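Local structure of conserved membrane protein (Chlamydia abortus, 6GZU) at residues Glu22-Leu27 against Pro40-Pro45; Ile28-Lys33 against Leu210-Tyr215. The protein is a secreted effector of the CE clan, probably a cysteine enzyme, that combines deubiquitinating and acetyltransferase activities and induces fragmentation of the Golgi. All coordinates share one frame; numbering follows the deposited sequence.

Contact 1: Glu22-Leu27 against Pro40-Pro45; sequences EISTHL and PSLYTP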
loop_
_atom_site.group_PDB
_atom_site.type_symbol
_atom_site.label_atom_id
_atom_site.label_comp_id
_atom_site.label_asym_id
_atom_site.label_seq_id
_atom_site.Cartn_x
_atom_site.Cartn_y
_atom_site.Cartn_z
ATOM N N GLU A 22 -5.670 9.835 -6.590
ATOM C CA GLU A 22 -6.093 10.458 -5.324
ATOM C C GLU A 22 -5.518 9.739 -4.117
ATOM O O GLU A 22 -5.030 10.379 -3.168
ATOM C CB GLU A 22 -7.611 10.526 -5.230
ATOM C CG GLU A 22 -8.124 11.665 -6.052
ATOM C CD GLU A 22 -9.515 11.505 -6.667
ATOM O OE1 GLU A 22 -9.949 10.402 -7.058
ATOM O OE2 GLU A 22 -10.169 12.543 -6.817
ATOM N N ILE A 23 -5.507 8.412 -4.169
ATOM C CA ILE A 23 -4.895 7.658 -3.094
ATOM C C ILE A 23 -3.392 7.958 -3.036
ATOM O O ILE A 23 -2.839 8.243 -1.973
ATOM C CB ILE A 23 -5.086 6.150 -3.319
ATOM C CG1 ILE A 23 -6.566 5.776 -3.148
ATOM C CG2 ILE A 23 -4.228 5.359 -2.329
ATOM C CD1 ILE A 23 -6.927 4.402 -3.760
ATOM N N SER A 24 -2.732 7.916 -4.184
ATOM C CA SER A 24 -1.295 8.187 -4.207
ATOM C C SER A 24 -0.981 9.599 -3.734
ATOM O O SER A 24 0.062 9.804 -3.119
ATOM C CB SER A 24 -0.744 7.978 -5.612
ATOM O OG SER A 24 -0.766 6.600 -5.931
ATOM N N THR A 25 -1.862 10.550 -4.011
ATOM C CA THR A 25 -1.660 11.921 -3.553
ATOM C C THR A 25 -1.650 11.919 -2.031
ATOM O O THR A 25 -0.831 12.617 -1.433
ATOM C CB THR A 25 -2.777 12.844 -4.098
ATOM O OG1 THR A 25 -2.627 12.928 -5.516
ATOM C CG2 THR A 25 -2.708 14.295 -3.550
ATOM N N HIS A 26 -2.590 11.202 -1.400
ATOM C CA HIS A 26 -2.572 11.135 0.059
ATOM C C HIS A 26 -1.326 10.463 0.618
ATOM O O HIS A 26 -0.812 10.879 1.657
ATOM C CB HIS A 26 -3.866 10.552 0.656
ATOM C CG HIS A 26 -4.043 10.920 2.094
ATOM N ND1 HIS A 26 -4.234 12.232 2.491
ATOM C CD2 HIS A 26 -3.986 10.175 3.224
ATOM C CE1 HIS A 26 -4.329 12.266 3.811
ATOM N NE2 HIS A 26 -4.159 11.034 4.278
ATOM N N LEU A 27 -0.856 9.406 -0.033
ATOM C CA LEU A 27 0.402 8.774 0.385
ATOM C C LEU A 27 1.557 9.760 0.322
ATOM O O LEU A 27 2.346 9.855 1.265
ATOM C CB LEU A 27 0.676 7.490 -0.411
ATOM C CG LEU A 27 -0.084 6.239 0.049
ATOM C CD1 LEU A 27 -1.517 6.341 0.400
ATOM C CD2 LEU A 27 0.171 5.152 -1.030
ATOM N N PRO A 40 4.980 3.604 -3.015
ATOM C CA PRO A 40 5.293 2.799 -4.194
ATOM C C PRO A 40 4.889 3.464 -5.486
ATOM O O PRO A 40 4.533 4.646 -5.510
ATOM C CB PRO A 40 4.488 1.505 -3.972
ATOM C CG PRO A 40 3.240 1.995 -3.259
ATOM C CD PRO A 40 3.779 3.114 -2.312
ATOM N N SER A 41 4.932 2.715 -6.573
ATOM C CA SER A 41 4.772 3.306 -7.904
ATOM C C SER A 41 3.535 4.176 -8.024
ATOM O O SER A 41 2.438 3.767 -7.647
ATOM C CB SER A 41 4.633 2.185 -8.920
ATOM O OG SER A 41 4.231 2.727 -10.169
ATOM N N LEU A 42 3.708 5.379 -8.557
ATOM C CA LEU A 42 2.575 6.280 -8.812
ATOM C C LEU A 42 1.864 5.909 -10.109
ATOM O O LEU A 42 0.818 6.491 -10.442
ATOM C CB LEU A 42 3.042 7.735 -8.898
ATOM C CG LEU A 42 3.899 8.258 -7.745
ATOM C CD1 LEU A 42 4.182 9.755 -7.918
ATOM C CD2 LEU A 42 3.237 8.003 -6.379
ATOM N N TYR A 43 2.409 4.937 -10.836
ATOM C CA TYR A 43 1.912 4.579 -12.164
ATOM C C TYR A 43 1.108 3.259 -12.211
ATOM O O TYR A 43 0.101 3.159 -12.930
ATOM C CB TYR A 43 3.097 4.499 -13.120
ATOM C CG TYR A 43 2.737 4.284 -14.551
ATOM C CD1 TYR A 43 2.076 5.265 -15.267
ATOM C CD2 TYR A 43 3.098 3.117 -15.206
ATOM C CE1 TYR A 43 1.758 5.083 -16.609
ATOM C CE2 TYR A 43 2.778 2.919 -16.542
ATOM C CZ TYR A 43 2.107 3.907 -17.232
ATOM O OH TYR A 43 1.793 3.713 -18.559
ATOM N N THR A 44 1.547 2.243 -11.461
ATOM C CA THR A 44 0.921 0.913 -11.493
ATOM C C THR A 44 0.498 0.498 -10.088
ATOM O O THR A 44 1.357 0.266 -9.221
ATOM C CB THR A 44 1.914 -0.145 -12.060
ATOM O OG1 THR A 44 2.399 0.289 -13.345
ATOM C CG2 THR A 44 1.252 -1.526 -12.184
ATOM N N PRO A 45 -0.820 0.365 -9.836
ATOM C CA PRO A 45 -1.237 -0.176 -8.524
ATOM C C PRO A 45 -0.853 -1.644 -8.432
ATOM O O PRO A 45 -0.640 -2.284 -9.467
ATOM C CB PRO A 45 -2.780 -0.127 -8.561
ATOM C CG PRO A 45 -3.115 0.678 -9.817
ATOM C CD PRO A 45 -1.953 0.625 -10.744
HETATM O O HOH W 1 1.121 4.667 -4.916
#

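Contact 2: Ile28-Lys33 against Leu210-Tyr215; sequences IRLSEK and LFLDKY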
loop_
_atom_site.group_PDB
_atom_site.type_symbol
_atom_site.label_atom_id
_atom_site.label_comp_id
_atom_site.label_asym_id
_atom_site.label_seq_id
_atom_site.Cartn_x
_atom_site.Cartn_y
_atom_site.Cartn_z
ATOM N N ILE A 28 1.638 10.561 -0.743
ATOM C CA ILE A 28 2.687 11.562 -0.846
ATOM C C ILE A 28 2.535 12.619 0.258
ATOM O O ILE A 28 3.530 13.035 0.889
ATOM C CB ILE A 28 2.692 12.250 -2.253
ATOM C CG1 ILE A 28 3.172 11.273 -3.339
ATOM C CG2 ILE A 28 3.560 13.542 -2.276
ATOM C CD1 ILE A 28 4.654 10.802 -3.153
ATOM N N ARG A 29 1.304 13.074 0.494
ATOM C CA ARG A 29 1.030 13.983 1.613
ATOM C C ARG A 29 1.558 13.382 2.937
ATOM O O ARG A 29 2.286 14.044 3.683
ATOM C CB ARG A 29 -0.466 14.237 1.676
ATOM C CG ARG A 29 -0.970 15.148 2.739
ATOM C CD ARG A 29 -2.509 15.292 2.592
ATOM N NE ARG A 29 -2.940 16.001 1.395
ATOM C CZ ARG A 29 -3.694 15.527 0.395
ATOM N NH1 ARG A 29 -4.163 14.273 0.384
ATOM N NH2 ARG A 29 -3.963 16.331 -0.638
ATOM N N LEU A 30 1.229 12.119 3.193
ATOM C CA LEU A 30 1.718 11.437 4.392
ATOM C C LEU A 30 3.226 11.310 4.419
ATOM O O LEU A 30 3.833 11.411 5.488
ATOM C CB LEU A 30 1.061 10.053 4.537
ATOM C CG LEU A 30 -0.402 10.177 4.937
ATOM C CD1 LEU A 30 -1.057 8.803 4.837
ATOM C CD2 LEU A 30 -0.549 10.746 6.322
ATOM N N SER A 31 3.847 11.112 3.260
ATOM C CA SER A 31 5.304 10.966 3.214
ATOM C C SER A 31 6.001 12.252 3.592
ATOM O O SER A 31 7.159 12.209 3.981
ATOM C CB SER A 31 5.784 10.490 1.833
ATOM O OG SER A 31 5.820 11.578 0.913
ATOM N N GLU A 32 5.317 13.396 3.515
ATOM C CA GLU A 32 5.910 14.665 3.907
ATOM C C GLU A 32 5.906 14.790 5.425
ATOM O O GLU A 32 6.742 15.479 6.004
ATOM C CB GLU A 32 5.173 15.857 3.261
ATOM C CG GLU A 32 5.314 15.833 1.761
ATOM C CD GLU A 32 4.897 17.113 1.076
ATOM O OE1 GLU A 32 4.182 17.980 1.674
ATOM O OE2 GLU A 32 5.305 17.236 -0.099
ATOM N N LYS A 33 4.954 14.120 6.064
ATOM C CA LYS A 33 4.875 14.123 7.520
ATOM C C LYS A 33 5.723 13.007 8.139
ATOM O O LYS A 33 6.315 13.186 9.225
ATOM C CB LYS A 33 3.424 13.923 7.926
ATOM C CG LYS A 33 3.224 13.822 9.404
ATOM C CD LYS A 33 1.762 13.760 9.739
ATOM C CE LYS A 33 1.604 13.738 11.246
ATOM N NZ LYS A 33 0.264 13.242 11.681
ATOM N N LEU A 210 -7.429 7.096 5.121
ATOM C CA LEU A 210 -7.638 7.465 6.527
ATOM C C LEU A 210 -6.934 6.453 7.439
ATOM O O LEU A 210 -6.276 6.831 8.422
ATOM C CB LEU A 210 -9.148 7.505 6.849
ATOM C CG LEU A 210 -9.706 7.865 8.230
ATOM C CD1 LEU A 210 -11.210 8.209 8.086
ATOM C CD2 LEU A 210 -9.556 6.715 9.238
ATOM N N PHE A 211 -7.069 5.165 7.144
ATOM C CA PHE A 211 -6.411 4.168 7.980
ATOM C C PHE A 211 -4.903 4.400 8.035
ATOM O O PHE A 211 -4.300 4.356 9.129
ATOM C CB PHE A 211 -6.727 2.742 7.529
ATOM C CG PHE A 211 -5.991 1.713 8.324
ATOM C CD1 PHE A 211 -6.376 1.449 9.645
ATOM C CD2 PHE A 211 -4.868 1.107 7.787
ATOM C CE1 PHE A 211 -5.675 0.547 10.442
ATOM C CE2 PHE A 211 -4.150 0.172 8.544
ATOM C CZ PHE A 211 -4.570 -0.111 9.880
ATOM N N LEU A 212 -4.288 4.577 6.878
ATOM C CA LEU A 212 -2.829 4.722 6.883
ATOM C C LEU A 212 -2.443 5.978 7.676
ATOM O O LEU A 212 -1.465 5.985 8.420
ATOM C CB LEU A 212 -2.274 4.823 5.466
ATOM C CG LEU A 212 -0.736 4.939 5.417
ATOM C CD1 LEU A 212 -0.077 3.678 5.998
ATOM C CD2 LEU A 212 -0.337 5.120 3.981
ATOM N N ASP A 213 -3.191 7.061 7.488
ATOM C CA ASP A 213 -3.012 8.305 8.234
ATOM C C ASP A 213 -2.921 8.034 9.741
ATOM O O ASP A 213 -1.974 8.437 10.417
ATOM C CB ASP A 213 -4.196 9.204 7.919
ATOM C CG ASP A 213 -3.878 10.634 8.058
ATOM O OD1 ASP A 213 -3.489 11.053 9.166
ATOM O OD2 ASP A 213 -4.038 11.364 7.063
ATOM N N LYS A 214 -3.894 7.300 10.262
ATOM C CA LYS A 214 -3.925 7.008 11.677
ATOM C C LYS A 214 -2.903 5.973 12.098
ATOM O O LYS A 214 -2.338 6.079 13.178
ATOM C CB LYS A 214 -5.324 6.517 12.025
ATOM C CG LYS A 214 -6.422 7.462 11.591
ATOM C CD LYS A 214 -6.890 8.267 12.726
ATOM C CE LYS A 214 -8.032 9.144 12.257
ATOM N NZ LYS A 214 -8.245 10.343 13.091
ATOM N N TYR A 215 -2.688 4.967 11.259
ATOM C CA TYR A 215 -1.694 3.915 11.535
ATOM C C TYR A 215 -0.321 4.511 11.734
ATOM O O TYR A 215 0.439 4.032 12.592
ATOM C CB TYR A 215 -1.669 2.875 10.396
ATOM C CG TYR A 215 -0.582 1.841 10.486
ATOM C CD1 TYR A 215 0.668 2.084 9.941
ATOM C CD2 TYR A 215 -0.807 0.600 11.090
ATOM C CE1 TYR A 215 1.678 1.137 10.019
ATOM C CE2 TYR A 215 0.209 -0.333 11.187
ATOM C CZ TYR A 215 1.452 -0.056 10.655
ATOM O OH TYR A 215 2.480 -0.978 10.705
HETATM O O HOH W 2 -0.290 10.622 10.218
HETATM O O HOH W 3 -1.553 12.861 9.293
#

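Contact 1: Glu22-Leu27 against Pro40-Pro45
S24, on a turn of helix 20-33, lies nearest L42 in the loop that follows strand 37-38, their CA atoms 6.3 Å apart, and 122 Å² is buried between the two segments. Two carbon-carbon touches make the direct contact. CB of S24 meets CD2 of L42 at 4.1 Å, one methyl branch of the leucine reaching back to the helix although its CB does not point there; CG beside the backbone N (chi1 -52°) helps carry it across. One turn on, CD2 of L27 comes to 4.3 Å from CD of P40, methyl against the CD methylene of the ring. The polar link is indirect. With OG anti to its carbonyl carbon (chi1 -70°), S24 hydrogen-bonds O of H20 one turn back, and the same OG lies 2.9 Å from water 1, which donates to O of S41 at 3.2 Å. The loop's fold is braced from within: OG of S41 accepts from N of Y43 at 2.9 Å, an ST turn, and from N of T44 at 3.0 Å, and is hydrogen-bonded to OD1 of D86. L27 and P40 both rest on P104 of strand 100-107, so that strand underlies this end of the contact. The side chain of P40 is about 8 Å from that of the zinc ligand H80, which puts the loop near the metal-binding part without joining it. The direct contact is thus light and between carbons only, while its polar part runs through water 1, joining a serine hydroxyl to a loop carbonyl.

Contact 2: Ile28-Lys33 against Leu210-Tyr215
L30 carries the contact between helices 20-33 and 204-217, with 77 Å² of its surface buried by the other segment, against 45 Å² for D213 and 23 Å² for L212. Its two methyls part company. CD1 meets CD2 of L212 at 3.8 Å, and lies equally close to the backbone N of D213, so it rests against the helix backbone as well as a neighbouring leucine. CD2 turns to the carboxylate of D213, 3.6 Å from OD2, the two side chains crossing at about a right angle. D213 has its CG anti to the backbone N (chi1 -153°), which brings the carboxylate across the CD2 end of L30. The same OD2 is probably hydrogen-bonded to NE2 of H26 and forms a salt bridge with NH1 of R245, partners that probably stabilise its negative charge. OD1 accepts a hydrogen bond from water 3 at 2.7 Å, and that water accepts from NZ of K33 at 3.0 Å. Water 2 accepts from NZ of K33 at 3.1 Å and can donate to O of D213 at 2.8 Å, though it has more acceptors in reach than protons. K33 therefore reaches D213 through solvent, its NZ 5.0 Å from OD1, while its direct salt bridge is to D217. Segment 210-215 belongs to the Ulp1-family catalytic domain: its helix packs one side on the central sheet, L212 against L137 and I139 of strand 134-141, while L210 and D213 touch F238 of helix 228-241.

The chain is the C-terminal part of a longer membrane protein carrying a Ulp1-family domain. From its N terminus, helix 20-33 supplies the first segment of both contacts. Contact 1 closes a short loop, 12 residues long, in which the chain finishes the helix, forms edge strand 37-38 and returns alongside at 40-45. Contact 2 spans 176 residues, taking in the zinc-binding residues and the strands of the central sheet, before helix 204-217 comes back to the later turns of the same helix. Because 28-33 falls within the first loop and 210-215 beyond it, the two cross. Their centres lie 12 Å apart, and they touch through H26 and D213 and through L27 packing on L212.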